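Putative TetR-family transcriptional regulator (Bordetella parapertussis 12822, PDB 3CCY) probably represses transcription by binding regulatory DNA sequences through a helix-turn-helix domain, as a dimeric member of the TetR family. Local coordinates at residues Gln30-Gly38 with Leu51-Leu62; Leu134-Leu143 with Arg153-Phe164. One frame throughout, in Å; residues are numbered along the deposited sequence.

Interaction 1 (Gln30-Gly38 with Leu51-Leu62)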
loop_
_atom_site.group_PDB
_atom_site.type_symbol
_atom_site.label_atom_id
_atom_site.label_comp_id
_atom_site.label_asym_id
_atom_site.label_seq_id
_atom_site.Cartn_x
_atom_site.Cartn_y
_atom_site.Cartn_z
ATOM N N GLN A 30 12.699 -8.156 6.197
ATOM C CA GLN A 30 13.779 -7.525 5.411
ATOM C C GLN A 30 13.581 -7.525 3.896
ATOM O O GLN A 30 14.212 -6.726 3.192
ATOM C CB GLN A 30 15.159 -8.112 5.742
ATOM C CG GLN A 30 15.287 -9.619 5.601
ATOM C CD GLN A 30 15.262 -10.330 6.947
ATOM O OE1 GLN A 30 14.387 -10.080 7.787
ATOM N NE2 GLN A 30 16.227 -11.219 7.160
ATOM N N GLY A 31 12.723 -8.416 3.397
ATOM C CA GLY A 31 12.439 -8.489 1.963
ATOM C C GLY A 31 13.136 -9.630 1.245
ATOM O O GLY A 31 13.943 -10.363 1.831
ATOM N N TYR A 32 12.833 -9.754 -0.043
ATOM C CA TYR A 32 13.325 -10.862 -0.854
ATOM C C TYR A 32 14.827 -10.799 -1.158
ATOM O O TYR A 32 15.558 -11.738 -0.841
ATOM C CB TYR A 32 12.500 -10.991 -2.144
ATOM C CG TYR A 32 12.902 -12.157 -3.021
ATOM C CD1 TYR A 32 12.341 -13.424 -2.835
ATOM C CD2 TYR A 32 13.848 -11.996 -4.033
ATOM C CE1 TYR A 32 12.709 -14.496 -3.641
ATOM C CE2 TYR A 32 14.224 -13.061 -4.839
ATOM C CZ TYR A 32 13.653 -14.307 -4.640
ATOM O OH TYR A 32 14.033 -15.358 -5.443
ATOM N N SER A 33 15.287 -9.706 -1.768
ATOM C CA SER A 33 16.710 -9.569 -2.128
ATOM C C SER A 33 17.611 -9.561 -0.898
ATOM O O SER A 33 18.764 -9.982 -0.969
ATOM C CB SER A 33 16.956 -8.312 -2.964
ATOM O OG SER A 33 16.603 -7.149 -2.237
ATOM N N GLU A 34 17.069 -9.088 0.224
ATOM C CA GLU A 34 17.786 -9.051 1.496
ATOM C C GLU A 34 17.985 -10.444 2.108
ATOM O O GLU A 34 18.998 -10.700 2.761
ATOM C CB GLU A 34 17.061 -8.126 2.482
ATOM C CG GLU A 34 17.268 -6.633 2.215
ATOM C CD GLU A 34 18.562 -6.088 2.835
ATOM O OE1 GLU A 34 19.607 -6.047 2.135
ATOM O OE2 GLU A 34 18.531 -5.703 4.029
ATOM N N THR A 35 17.021 -11.334 1.873
ATOM C CA THR A 35 17.019 -12.701 2.413
ATOM C C THR A 35 17.697 -13.675 1.442
ATOM O O THR A 35 17.286 -13.796 0.291
ATOM C CB THR A 35 15.560 -13.188 2.675
ATOM O OG1 THR A 35 14.860 -12.224 3.470
ATOM C CG2 THR A 35 15.535 -14.549 3.371
ATOM N N SER A 36 18.732 -14.371 1.906
ATOM C CA SER A 36 19.415 -15.355 1.069
ATOM C C SER A 36 18.947 -16.780 1.378
ATOM O O SER A 36 18.268 -17.020 2.374
ATOM C CB SER A 36 20.937 -15.239 1.228
ATOM O OG SER A 36 21.349 -15.622 2.530
ATOM N N ILE A 37 19.317 -17.714 0.507
ATOM C CA ILE A 37 19.063 -19.144 0.699
ATOM C C ILE A 37 19.776 -19.666 1.952
ATOM O O ILE A 37 19.262 -20.546 2.643
ATOM C CB ILE A 37 19.508 -19.951 -0.558
ATOM C CG1 ILE A 37 18.879 -19.291 -1.849
ATOM C CG2 ILE A 37 19.099 -21.487 -0.432
ATOM C CD1 ILE A 37 20.016 -19.207 -3.004
ATOM N N GLY A 38 20.959 -19.116 2.231
ATOM C CA GLY A 38 21.706 -19.437 3.446
ATOM C C GLY A 38 20.951 -19.025 4.699
ATOM O O GLY A 38 20.876 -19.796 5.662
ATOM N N LEU A 51 17.586 -27.820 1.640
ATOM C CA LEU A 51 16.560 -26.967 1.021
ATOM C C LEU A 51 16.243 -27.382 -0.408
ATOM O O LEU A 51 15.084 -27.335 -0.832
ATOM C CB LEU A 51 16.986 -25.500 1.025
ATOM C CG LEU A 51 16.379 -24.586 2.082
ATOM C CD1 LEU A 51 16.929 -24.920 3.461
ATOM C CD2 LEU A 51 16.684 -23.152 1.712
ATOM N N TYR A 52 17.270 -27.817 -1.128
ATOM C CA TYR A 52 17.134 -28.134 -2.537
ATOM C C TYR A 52 16.504 -29.472 -2.773
ATOM O O TYR A 52 16.197 -29.812 -3.888
ATOM C CB TYR A 52 18.458 -28.031 -3.260
ATOM C CG TYR A 52 19.045 -26.658 -3.244
ATOM C CD1 TYR A 52 19.796 -26.237 -2.208
ATOM C CD2 TYR A 52 18.841 -25.788 -4.279
ATOM C CE1 TYR A 52 20.321 -24.994 -2.196
ATOM C CE2 TYR A 52 19.361 -24.550 -4.264
ATOM C CZ TYR A 52 20.099 -24.161 -3.223
ATOM O OH TYR A 52 20.621 -22.920 -3.206
ATOM N N HIS A 53 16.300 -30.213 -1.701
ATOM C CA HIS A 53 15.532 -31.462 -1.689
ATOM C C HIS A 53 14.051 -31.170 -1.957
ATOM O O HIS A 53 13.313 -32.046 -2.414
ATOM C CB HIS A 53 15.710 -32.172 -0.338
ATOM C CG HIS A 53 15.250 -33.600 -0.325
ATOM N ND1 HIS A 53 16.103 -34.663 -0.556
ATOM C CD2 HIS A 53 14.032 -34.145 -0.079
ATOM C CE1 HIS A 53 15.427 -35.796 -0.471
ATOM N NE2 HIS A 53 14.169 -35.509 -0.180
ATOM N N TYR A 54 13.637 -29.931 -1.693
ATOM C CA TYR A 54 12.240 -29.518 -1.859
ATOM C C TYR A 54 12.059 -28.392 -2.870
ATOM O O TYR A 54 10.992 -28.277 -3.481
ATOM C CB TYR A 54 11.635 -29.115 -0.509
ATOM C CG TYR A 54 11.931 -30.094 0.603
ATOM C CD1 TYR A 54 11.154 -31.244 0.777
ATOM C CD2 TYR A 54 12.994 -29.880 1.476
ATOM C CE1 TYR A 54 11.430 -32.151 1.798
ATOM C CE2 TYR A 54 13.282 -30.782 2.498
ATOM C CZ TYR A 54 12.498 -31.913 2.652
ATOM O OH TYR A 54 12.790 -32.803 3.666
ATOM N N PHE A 55 13.089 -27.564 -3.040
ATOM C CA PHE A 55 13.013 -26.389 -3.919
ATOM C C PHE A 55 14.254 -26.207 -4.787
ATOM O O PHE A 55 15.381 -26.414 -4.326
ATOM C CB PHE A 55 12.797 -25.114 -3.099
ATOM C CG PHE A 55 11.515 -25.097 -2.317
ATOM C CD1 PHE A 55 11.524 -25.324 -0.944
ATOM C CD2 PHE A 55 10.297 -24.833 -2.950
ATOM C CE1 PHE A 55 10.338 -25.301 -0.209
ATOM C CE2 PHE A 55 9.111 -24.813 -2.228
ATOM C CZ PHE A 55 9.131 -25.046 -0.856
ATOM N N ASP A 56 14.042 -25.786 -6.033
ATOM C CA ASP A 56 15.148 -25.619 -6.990
ATOM C C ASP A 56 15.832 -24.256 -6.887
ATOM O O ASP A 56 16.959 -24.081 -7.343
ATOM C CB ASP A 56 14.661 -25.830 -8.429
ATOM C CG ASP A 56 14.171 -27.248 -8.691
ATOM O OD1 ASP A 56 13.251 -27.391 -9.534
ATOM O OD2 ASP A 56 14.695 -28.208 -8.070
ATOM N N SER A 57 15.143 -23.294 -6.293
ATOM C CA SER A 57 15.632 -21.929 -6.258
ATOM C C SER A 57 14.960 -21.147 -5.133
ATOM O O SER A 57 13.961 -21.587 -4.561
ATOM C CB SER A 57 15.380 -21.256 -7.618
ATOM O OG SER A 57 15.630 -19.856 -7.583
ATOM N N LYS A 58 15.540 -19.994 -4.821
ATOM C CA LYS A 58 14.939 -18.995 -3.960
ATOM C C LYS A 58 13.624 -18.520 -4.599
ATOM O O LYS A 58 12.629 -18.294 -3.901
ATOM C CB LYS A 58 15.935 -17.846 -3.795
ATOM C CG LYS A 58 15.622 -16.814 -2.733
ATOM C CD LYS A 58 16.674 -15.704 -2.796
ATOM C CE LYS A 58 16.112 -14.386 -2.282
ATOM N NZ LYS A 58 17.029 -13.203 -2.466
ATOM N N GLU A 59 13.623 -18.397 -5.931
ATOM C CA GLU A 59 12.423 -18.008 -6.691
ATOM C C GLU A 59 11.326 -19.057 -6.597
ATOM O O GLU A 59 10.146 -18.710 -6.570
ATOM C CB GLU A 59 12.754 -17.751 -8.165
ATOM C CG GLU A 59 13.779 -16.653 -8.399
ATOM C CD GLU A 59 14.055 -16.407 -9.874
ATOM O OE1 GLU A 59 14.462 -17.359 -10.587
ATOM O OE2 GLU A 59 13.879 -15.249 -10.318
ATOM N N ALA A 60 11.721 -20.329 -6.552
ATOM C CA ALA A 60 10.790 -21.449 -6.407
ATOM C C ALA A 60 10.064 -21.396 -5.058
ATOM O O ALA A 60 8.850 -21.618 -4.991
ATOM C CB ALA A 60 11.522 -22.785 -6.575
ATOM N N VAL A 61 10.810 -21.096 -3.992
ATOM C CA VAL A 61 10.224 -20.876 -2.665
ATOM C C VAL A 61 9.196 -19.750 -2.726
ATOM O O VAL A 61 8.080 -19.919 -2.265
ATOM C CB VAL A 61 11.302 -20.578 -1.592
ATOM C CG1 VAL A 61 10.660 -20.362 -0.227
ATOM C CG2 VAL A 61 12.316 -21.720 -1.523
ATOM N N LEU A 62 9.574 -18.624 -3.328
ATOM C CA LEU A 62 8.667 -17.497 -3.484
ATOM C C LEU A 62 7.455 -17.822 -4.362
ATOM O O LEU A 62 6.323 -17.508 -3.994
ATOM C CB LEU A 62 9.400 -16.248 -4.015
ATOM C CG LEU A 62 8.581 -14.968 -4.260
ATOM C CD1 LEU A 62 7.931 -14.426 -2.990
ATOM C CD2 LEU A 62 9.394 -13.873 -4.901
#
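Lys58 reaches from the first turn of helix 58-81 to the loop after helix 15-29, where it meets the ring and the backbone of Tyr32. Its CG stands anti to the backbone N (chi1 -169°) and the chain beyond is extended, which lays CE over the centre of one ring face, 3.4 Å from the Tyr32 centroid, in a CH-pi contact. Lys58 NZ, 4.0 Å from the Tyr32 ring centroid and still over the face, adds a cation-pi interaction. The ammonium also donates to the backbone: Lys58 NZ to Tyr32 O is 2.6 Å, the nitrogen lying 44° above the carbonyl plane. A second bond, from Lys58 NZ to Thr35 O, is weak and doubtful. Within the same turn, Thr35 OG1 donates to Gly31 O at 2.6 Å.

Segment 30-38 leads into helix 37-43, the first helix of the predicted helix-turn-helix motif; segment 51-62 leaves that motif and enters helix 58-81, which in TetR proteins links the DNA-binding domain to the C-terminal domain. At the start of this helix, Ser57 is the N-cap, its OG accepting from Glu59 N at 3.0 Å. Tyr32 OH lies near the same amide at the ring edge, but the angle is too poor for a hydrogen bond; it rests against Glu59 CG at 3.2 Å.

Apolar contacts extend both ends of the interface. Leu62 CD2 meets Tyr32 CE1 at 3.6 Å, and both residues also pack on Cys115 and Ala118. At the other end, Ile37 CG2 touches Leu51 CD2 at 3.6 Å and approaches the Tyr52 ring obliquely, while its CG1 rests on Lys58 CB. Ser33 turns away from this interface, and its OG hydrogen-bonds to Ser33 OG of the second subunit.

Interaction 2 (Leu134-Leu143 with Arg153-Phe164); sequences LIAYVRDALL and RTLAHVDTMLFF
Thr160 enters helix 134-143 as a knob in a hole formed by Ile135, Val138, Arg139 and Leu142, at the point where two helices of the all-helical TetR C-terminal domain cross. The axes of the two segments pass 9.5 Å apart with a signed crossing angle of 111°. Thr160 OG1 stands beside the backbone N (chi1 -53°), which leaves the CG2 methyl anti to that N and facing the backbone of Arg139, while OG1 lies against Arg139 CG at 3.3 Å.

Apolar packing fills the interface toward the C-terminal end of helix segment 153-164. The Phe164 ring meets Val138 and Ile135 obliquely: its CZ comes within 3.3 Å of Val138 CG2, and its CE2 is 3.6 Å from Ile135 CA. Beyond it, the selenium of selenomethionine Met161 touches Ile135 CG2 at 3.9 Å, the two side chains crossing at about a right angle. The second methyl of Val138, CG1, rests obliquely against Phe163 CD2 at 3.8 Å; the Phe163 ring also meets Phe91 and, edge-to-face, Phe193. At the opposite end, Leu143 CD2 packs against the Ala156 methyl.

Charged groups meet at the N-terminal end of helix 153-168. In one of the two conformers of Arg139, so with some doubt, its guanidinium stacks on that of Arg153 with planes 26° apart. In the same conformer Arg139 NE and NH2 both donate to Asp140 OD1 in the guanidinium plane, a salt bridge that may ease the meeting of like charges. A water accepts from Arg139 NH1 in this conformer and donates to Arg153 O.

No direct hydrogen bond crosses between the segments; the knob hydroxyl instead turns to its own helix, where Thr160 OG1 donates to Ala156 O at 2.7 Å, from the opposite face of that carbonyl to Thr160 N.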
loop_
_atom_site.group_PDB
_atom_site.type_symbol
_atom_site.label_atom_id
_atom_site.label_comp_id
_atom_site.label_asym_id
_atom_site.label_seq_id
_atom_site.Cartn_x
_atom_site.Cartn_y
_atom_site.Cartn_z
ATOM N N LEU A 134 -9.239 -11.912 -8.567
ATOM C CA LEU A 134 -9.618 -11.522 -7.245
ATOM C C LEU A 134 -10.211 -10.125 -7.228
ATOM O O LEU A 134 -11.275 -9.914 -6.653
ATOM C CB LEU A 134 -8.385 -11.526 -6.369
ATOM C CG LEU A 134 -8.609 -11.260 -4.889
ATOM C CD1 LEU A 134 -9.263 -12.462 -4.236
ATOM C CD2 LEU A 134 -7.227 -10.941 -4.266
ATOM N N ILE A 135 -9.509 -9.192 -7.857
ATOM C CA ILE A 135 -10.021 -7.856 -8.081
ATOM C C ILE A 135 -11.404 -7.884 -8.781
ATOM O O ILE A 135 -12.326 -7.153 -8.382
ATOM C CB ILE A 135 -8.988 -7.046 -8.884
ATOM C CG1 ILE A 135 -7.723 -6.873 -8.037
ATOM C CG2 ILE A 135 -9.562 -5.674 -9.367
ATOM C CD1 ILE A 135 -6.616 -6.162 -8.702
ATOM N N ALA A 136 -11.530 -8.729 -9.808
ATOM C CA ALA A 136 -12.771 -8.854 -10.586
ATOM C C ALA A 136 -13.932 -9.268 -9.666
ATOM O O ALA A 136 -15.035 -8.717 -9.756
ATOM C CB ALA A 136 -12.613 -9.848 -11.745
ATOM N N TYR A 137 -13.677 -10.197 -8.763
ATOM C CA TYR A 137 -14.711 -10.617 -7.826
ATOM C C TYR A 137 -15.243 -9.414 -7.028
ATOM O O TYR A 137 -16.442 -9.283 -6.820
ATOM C CB TYR A 137 -14.200 -11.689 -6.856
ATOM C CG TYR A 137 -14.050 -13.073 -7.450
ATOM C CD1 TYR A 137 -14.916 -13.522 -8.428
ATOM C CD2 TYR A 137 -13.057 -13.963 -6.987
ATOM C CE1 TYR A 137 -14.810 -14.795 -8.971
ATOM C CE2 TYR A 137 -12.941 -15.282 -7.531
ATOM C CZ TYR A 137 -13.824 -15.666 -8.525
ATOM O OH TYR A 137 -13.754 -16.912 -9.121
ATOM N N VAL A 138 -14.342 -8.555 -6.561
ATOM C CA VAL A 138 -14.730 -7.422 -5.727
ATOM C C VAL A 138 -15.461 -6.365 -6.587
ATOM O O VAL A 138 -16.483 -5.816 -6.170
ATOM C CB VAL A 138 -13.495 -6.783 -5.058
ATOM C CG1 VAL A 138 -13.889 -5.422 -4.363
ATOM C CG2 VAL A 138 -12.902 -7.800 -4.029
ATOM N N ARG A 139 -14.912 -6.094 -7.763
ATOM C CA ARG A 139 -15.508 -5.120 -8.682
ATOM C C ARG A 139 -16.936 -5.508 -9.001
ATOM O O ARG A 139 -17.845 -4.666 -8.900
ATOM C CB ARG A 139 -14.732 -5.016 -9.983
ATOM C CG ARG A 139 -15.253 -3.880 -10.901
ATOM C CD ARG A 139 -15.008 -4.183 -12.373
ATOM N NE ARG A 139 -16.069 -5.009 -12.953
ATOM C CZ ARG A 139 -16.818 -4.662 -13.995
ATOM N NH1 ARG A 139 -16.640 -3.490 -14.615
ATOM N NH2 ARG A 139 -17.753 -5.489 -14.416
ATOM N N ASP A 140 -17.113 -6.765 -9.393
ATOM C CA ASP A 140 -18.412 -7.285 -9.783
ATOM C C ASP A 140 -19.368 -7.244 -8.585
ATOM O O ASP A 140 -20.539 -6.932 -8.758
ATOM C CB ASP A 140 -18.310 -8.693 -10.352
ATOM C CG ASP A 140 -17.611 -8.747 -11.721
ATOM O OD1 ASP A 140 -17.241 -7.700 -12.272
ATOM O OD2 ASP A 140 -17.449 -9.872 -12.258
ATOM N N ALA A 141 -18.877 -7.523 -7.377
ATOM C CA ALA A 141 -19.767 -7.511 -6.196
ATOM C C ALA A 141 -20.236 -6.090 -5.863
ATOM O O ALA A 141 -21.377 -5.905 -5.422
ATOM C CB ALA A 141 -19.072 -8.136 -4.976
ATOM N N LEU A 142 -19.353 -5.104 -6.053
ATOM C CA LEU A 142 -19.716 -3.682 -5.920
ATOM C C LEU A 142 -20.777 -3.247 -6.949
ATOM O O LEU A 142 -21.756 -2.574 -6.598
ATOM C CB LEU A 142 -18.468 -2.776 -6.045
ATOM C CG LEU A 142 -17.530 -2.705 -4.827
ATOM C CD1 LEU A 142 -16.342 -1.838 -5.145
ATOM C CD2 LEU A 142 -18.304 -2.101 -3.653
ATOM N N LEU A 143 -20.577 -3.619 -8.207
ATOM C CA LEU A 143 -21.542 -3.298 -9.242
ATOM C C LEU A 143 -22.874 -4.070 -9.084
ATOM O O LEU A 143 -23.878 -3.659 -9.662
ATOM C CB LEU A 143 -20.969 -3.545 -10.643
ATOM C CG LEU A 143 -19.782 -2.652 -11.000
ATOM C CD1 LEU A 143 -19.135 -3.177 -12.246
ATOM C CD2 LEU A 143 -20.179 -1.173 -11.211
ATOM N N ARG A 153 -17.018 1.717 -17.091
ATOM C CA ARG A 153 -15.989 0.784 -16.666
ATOM C C ARG A 153 -14.739 1.456 -16.116
ATOM O O ARG A 153 -14.096 0.927 -15.238
ATOM C CB ARG A 153 -15.658 -0.188 -17.792
ATOM C CG ARG A 153 -16.746 -1.269 -17.920
ATOM C CD ARG A 153 -16.605 -2.159 -19.161
ATOM N NE ARG A 153 -17.655 -3.167 -19.077
ATOM C CZ ARG A 153 -17.543 -4.338 -18.449
ATOM N NH1 ARG A 153 -16.396 -4.731 -17.896
ATOM N NH2 ARG A 153 -18.587 -5.130 -18.415
ATOM N N THR A 154 -14.420 2.644 -16.617
ATOM C CA THR A 154 -13.269 3.397 -16.132
ATOM C C THR A 154 -13.382 3.691 -14.655
ATOM O O THR A 154 -12.483 3.372 -13.893
ATOM C CB THR A 154 -13.090 4.699 -16.925
ATOM O OG1 THR A 154 -12.941 4.374 -18.307
ATOM C CG2 THR A 154 -11.831 5.436 -16.475
ATOM N N LEU A 155 -14.501 4.292 -14.262
ATOM C CA LEU A 155 -14.739 4.657 -12.891
ATOM C C LEU A 155 -15.032 3.448 -12.019
ATOM O O LEU A 155 -14.701 3.468 -10.851
ATOM C CB LEU A 155 -15.852 5.717 -12.797
ATOM C CG LEU A 155 -15.599 7.098 -13.452
ATOM C CD1 LEU A 155 -16.662 8.134 -13.043
ATOM C CD2 LEU A 155 -14.220 7.617 -13.024
ATOM N N ALA A 156 -15.635 2.390 -12.580
ATOM C CA ALA A 156 -15.759 1.116 -11.830
ATOM C C ALA A 156 -14.395 0.549 -11.366
ATOM O O ALA A 156 -14.255 0.107 -10.212
ATOM C CB ALA A 156 -16.544 0.076 -12.627
ATOM N N HIS A 157 -13.403 0.565 -12.259
ATOM C CA HIS A 157 -12.031 0.212 -11.899
ATOM C C HIS A 157 -11.414 1.170 -10.853
ATOM O O HIS A 157 -10.841 0.703 -9.879
ATOM C CB HIS A 157 -11.170 0.086 -13.153
ATOM C CG HIS A 157 -9.717 -0.148 -12.882
ATOM N ND1 HIS A 157 -9.234 -1.332 -12.367
ATOM C CD2 HIS A 157 -8.641 0.657 -13.062
ATOM C CE1 HIS A 157 -7.918 -1.243 -12.252
ATOM N NE2 HIS A 157 -7.538 -0.037 -12.648
ATOM N N VAL A 158 -11.517 2.479 -11.052
ATOM C CA VAL A 158 -11.138 3.457 -10.006
ATOM C C VAL A 158 -11.795 3.135 -8.658
ATOM O O VAL A 158 -11.097 3.058 -7.660
ATOM C CB VAL A 158 -11.433 4.943 -10.405
ATOM C CG1 VAL A 158 -11.064 5.869 -9.270
ATOM C CG2 VAL A 158 -10.606 5.314 -11.638
ATOM N N ASP A 159 -13.110 2.894 -8.618
ATOM C CA ASP A 159 -13.753 2.727 -7.312
ATOM C C ASP A 159 -13.257 1.444 -6.628
ATOM O O ASP A 159 -13.045 1.416 -5.405
ATOM C CB ASP A 159 -15.302 2.695 -7.443
ATOM C CG ASP A 159 -15.880 4.030 -7.953
ATOM O OD1 ASP A 159 -15.199 5.067 -7.834
ATOM O OD2 ASP A 159 -17.014 4.064 -8.471
ATOM N N THR A 160 -13.138 0.370 -7.415
ATOM C CA THR A 160 -12.608 -0.879 -6.926
ATOM C C THR A 160 -11.182 -0.774 -6.361
ATOM O O THR A 160 -10.895 -1.307 -5.298
ATOM C CB THR A 160 -12.704 -1.970 -8.032
ATOM O OG1 THR A 160 -14.066 -2.004 -8.503
ATOM C CG2 THR A 160 -12.319 -3.315 -7.471
HETATM N N MSE A 161 -10.295 -0.089 -7.077
HETATM C CA MSE A 161 -8.912 0.024 -6.647
HETATM C C MSE A 161 -8.790 0.976 -5.429
HETATM O O MSE A 161 -7.909 0.813 -4.613
HETATM C CB MSE A 161 -8.013 0.483 -7.826
HETATM C CG MSE A 161 -7.967 -0.484 -8.999
HETATM SE SE MSE A 161 -7.700 -2.326 -8.425
HETATM C CE MSE A 161 -5.827 -2.111 -8.013
ATOM N N LEU A 162 -9.705 1.944 -5.296
ATOM C CA LEU A 162 -9.694 2.798 -4.103
ATOM C C LEU A 162 -10.095 1.978 -2.886
ATOM O O LEU A 162 -9.461 2.059 -1.837
ATOM C CB LEU A 162 -10.615 3.990 -4.267
ATOM C CG LEU A 162 -10.070 5.053 -5.242
ATOM C CD1 LEU A 162 -11.153 6.061 -5.649
ATOM C CD2 LEU A 162 -8.765 5.793 -4.690
ATOM N N PHE A 163 -11.116 1.144 -3.072
ATOM C CA PHE A 163 -11.452 0.173 -2.075
ATOM C C PHE A 163 -10.274 -0.748 -1.685
ATOM O O PHE A 163 -10.018 -0.899 -0.494
ATOM C CB PHE A 163 -12.646 -0.670 -2.482
ATOM C CG PHE A 163 -12.830 -1.827 -1.560
ATOM C CD1 PHE A 163 -13.407 -1.625 -0.305
ATOM C CD2 PHE A 163 -12.297 -3.071 -1.873
ATOM C CE1 PHE A 163 -13.508 -2.675 0.604
ATOM C CE2 PHE A 163 -12.386 -4.111 -0.951
ATOM C CZ PHE A 163 -12.994 -3.893 0.269
ATOM N N PHE A 164 -9.654 -1.427 -2.662
ATOM C CA PHE A 164 -8.462 -2.263 -2.375
ATOM C C PHE A 164 -7.360 -1.592 -1.561
ATOM O O PHE A 164 -6.765 -2.198 -0.680
ATOM C CB PHE A 164 -7.885 -2.909 -3.634
ATOM C CG PHE A 164 -8.541 -4.233 -3.946
ATOM C CD1 PHE A 164 -8.377 -5.319 -3.087
ATOM C CD2 PHE A 164 -9.382 -4.369 -5.047
ATOM C CE1 PHE A 164 -9.006 -6.558 -3.343
ATOM C CE2 PHE A 164 -10.024 -5.603 -5.300
ATOM C CZ PHE A 164 -9.829 -6.682 -4.455
HETATM O O HOH W 1 -14.290 -1.839 -14.906
#

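Overall arrangement
Interactions 1 and 2 lie on opposite sides of the chain's centre, their own centres 34 Å apart and their nearest atoms about 15 Å apart. Interaction 1 belongs to the predicted DNA-binding region, interaction 2 to the C-terminal domain. Two long helices run between them: helix 58-81 begins in interaction 1 and farther along carries Leu73 and Cys77, which pack on Leu134 of interaction 2, while helix 87-115 touches Leu62 through Val111 and Val138 through Phe98. Both contacts adjoin the second subunit, interaction 1 through its Ser33 end and interaction 2 through Asp159, in a salt bridge to Arg188 of the second subunit.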